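Local coordinates for protein RNA-dependent RNA Polymerase (Bombyx mori cytoplasmic polyhedrosis virus, PDB 6TZ0) that acts as the viral RNA-directed RNA polymerase, synthesising plus strands in transcription and probably complementary minus strands in genome replication, at residues 851-856 with 891-896. Sequence-based numbering, arbitrary orientation.
Sequences ERRDGT and VLDDDL
R853 reaches from the 851-856 loop across to D893 and D895, forming a salt-bridge network at the protein surface. Its NE is modelled 2.5 Å from D893 OD2, a salt bridge whose hydrogen bond is weak, bent to 129°. R853 NH2 points almost straight at D893 OD1, yet that bond is long, 3.4 Å, and likewise weak. Guanidinium and carboxylate planes are turned 45° apart, far from a flat side-by-side pairing. D895 meets the edge of the same guanidinium: its CB lies 3.5 Å from R853 NH2, and its OD2 makes a long salt bridge to that nitrogen at 3.7 Å. L896 CB lies over one face of the guanidinium, near NH2, while L896 CD2 packs against R853 CG at 3.8 Å. D893 is the N-cap of helix 894-899; with CG anti to the backbone N (chi1 179°), its OD1 accepts a weak capping bond from D895 N. One carboxylate thus serves both the helix start and the arginine. S879 OG hydrogen-bonds D893 N, and L896 also packs on V878. Segment 851-856, part of the loop between strands 827-831 and 867-868, turns back on itself through a backbone bond from R852 N to T856 O, 2.8 Å. The R852 side chain leaves the backbone on the side away from 891-896; its NH1 donates in the guanidinium plane to T856 OG1 at 3.1 Å, and NH2 forms a salt bridge with D877 OD1.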
loop_
_atom_site.group_PDB
_atom_site.type_symbol
_atom_site.label_atom_id
_atom_site.label_comp_id
_atom_site.label_asym_id
_atom_site.label_seq_id
_atom_site.Cartn_x
_atom_site.Cartn_y
_atom_site.Cartn_z
ATOM N N GLU A 851 -32.607 20.506 31.651
ATOM C CA GLU A 851 -33.337 20.788 32.877
ATOM C C GLU A 851 -34.529 19.850 33.008
ATOM O O GLU A 851 -35.245 19.594 32.038
ATOM C CB GLU A 851 -33.805 22.241 32.914
ATOM C CG GLU A 851 -34.387 22.647 34.257
ATOM C CD GLU A 851 -34.857 24.080 34.293
ATOM O OE1 GLU A 851 -34.784 24.756 33.251
ATOM O OE2 GLU A 851 -35.294 24.533 35.369
ATOM N N ARG A 852 -34.728 19.330 34.214
ATOM C CA ARG A 852 -35.877 18.497 34.523
ATOM C C ARG A 852 -37.054 19.392 34.901
ATOM O O ARG A 852 -36.983 20.619 34.808
ATOM C CB ARG A 852 -35.530 17.520 35.642
ATOM C CG ARG A 852 -34.415 16.553 35.310
ATOM C CD ARG A 852 -34.217 15.561 36.438
ATOM N NE ARG A 852 -33.137 14.620 36.176
ATOM C CZ ARG A 852 -31.895 14.790 36.604
ATOM N NH1 ARG A 852 -31.587 15.853 37.328
ATOM N NH2 ARG A 852 -30.964 13.890 36.327
ATOM N N ARG A 853 -38.141 18.783 35.344
ATOM C CA ARG A 853 -39.296 19.540 35.803
ATOM C C ARG A 853 -39.060 20.238 37.150
ATOM O O ARG A 853 -39.742 21.206 37.479
ATOM C CB ARG A 853 -40.527 18.640 35.908
ATOM C CG ARG A 853 -41.125 18.238 34.574
ATOM C CD ARG A 853 -42.566 17.787 34.737
ATOM N NE ARG A 853 -43.171 17.413 33.463
ATOM C CZ ARG A 853 -43.698 18.277 32.602
ATOM N NH1 ARG A 853 -43.687 19.574 32.873
ATOM N NH2 ARG A 853 -44.228 17.846 31.468
ATOM N N ASP A 854 -38.098 19.743 37.925
ATOM C CA ASP A 854 -37.883 20.222 39.279
ATOM C C ASP A 854 -36.902 21.381 39.358
ATOM O O ASP A 854 -36.752 21.971 40.433
ATOM C CB ASP A 854 -37.374 19.078 40.152
ATOM C CG ASP A 854 -38.382 17.967 40.286
ATOM O OD1 ASP A 854 -39.594 18.255 40.186
ATOM O OD2 ASP A 854 -37.965 16.808 40.492
ATOM N N GLY A 855 -36.239 21.723 38.262
ATOM C CA GLY A 855 -35.155 22.673 38.293
ATOM C C GLY A 855 -33.786 22.043 38.386
ATOM O O GLY A 855 -32.783 22.752 38.250
ATOM N N THR A 856 -33.716 20.737 38.623
ATOM C CA THR A 856 -32.445 20.041 38.585
ATOM C C THR A 856 -32.023 19.793 37.145
ATOM O O THR A 856 -32.822 19.871 36.209
ATOM C CB THR A 856 -32.521 18.717 39.344
ATOM O OG1 THR A 856 -33.525 17.886 38.753
ATOM C CG2 THR A 856 -32.864 18.961 40.795
ATOM N N VAL A 891 -43.146 5.681 33.752
ATOM C CA VAL A 891 -43.702 6.585 32.777
ATOM C C VAL A 891 -42.724 7.639 32.324
ATOM O O VAL A 891 -42.246 8.463 33.104
ATOM C CB VAL A 891 -44.968 7.270 33.323
ATOM C CG1 VAL A 891 -45.445 8.352 32.366
ATOM C CG2 VAL A 891 -46.058 6.239 33.566
ATOM N N LEU A 892 -42.377 7.567 31.043
ATOM C CA LEU A 892 -41.525 8.579 30.452
ATOM C C LEU A 892 -42.418 9.802 30.406
ATOM O O LEU A 892 -43.606 9.698 30.099
ATOM C CB LEU A 892 -41.098 8.197 29.038
ATOM C CG LEU A 892 -40.139 7.017 28.910
ATOM C CD1 LEU A 892 -40.849 5.721 29.269
ATOM C CD2 LEU A 892 -39.542 6.944 27.514
ATOM N N ASP A 893 -41.873 10.965 30.720
ATOM C CA ASP A 893 -42.699 12.152 30.689
ATOM C C ASP A 893 -42.663 12.546 29.238
ATOM O O ASP A 893 -41.769 13.272 28.820
ATOM C CB ASP A 893 -42.079 13.250 31.549
ATOM C CG ASP A 893 -42.891 14.528 31.536
ATOM O OD1 ASP A 893 -44.075 14.478 31.149
ATOM O OD2 ASP A 893 -42.345 15.586 31.916
ATOM N N ASP A 894 -43.636 12.081 28.455
ATOM C CA ASP A 894 -43.575 12.417 27.037
ATOM C C ASP A 894 -43.819 13.896 26.751
ATOM O O ASP A 894 -43.467 14.366 25.665
ATOM C CB ASP A 894 -44.585 11.564 26.274
ATOM C CG ASP A 894 -44.195 10.105 26.237
ATOM O OD1 ASP A 894 -42.982 9.818 26.200
ATOM O OD2 ASP A 894 -45.097 9.242 26.270
ATOM N N ASP A 895 -44.401 14.639 27.692
ATOM C CA ASP A 895 -44.645 16.062 27.474
ATOM C C ASP A 895 -43.337 16.847 27.492
ATOM O O ASP A 895 -43.077 17.665 26.599
ATOM C CB ASP A 895 -45.610 16.584 28.539
ATOM C CG ASP A 895 -46.187 17.951 28.205
ATOM O OD1 ASP A 895 -45.894 18.507 27.124
ATOM O OD2 ASP A 895 -46.945 18.479 29.044
ATOM N N LEU A 896 -42.504 16.610 28.508
ATOM C CA LEU A 896 -41.209 17.273 28.583
ATOM C C LEU A 896 -40.276 16.791 27.482
ATOM O O LEU A 896 -39.466 17.569 26.971
ATOM C CB LEU A 896 -40.593 17.041 29.959
ATOM C CG LEU A 896 -39.284 17.762 30.263
ATOM C CD1 LEU A 896 -39.513 19.243 30.160
ATOM C CD2 LEU A 896 -38.786 17.401 31.645
#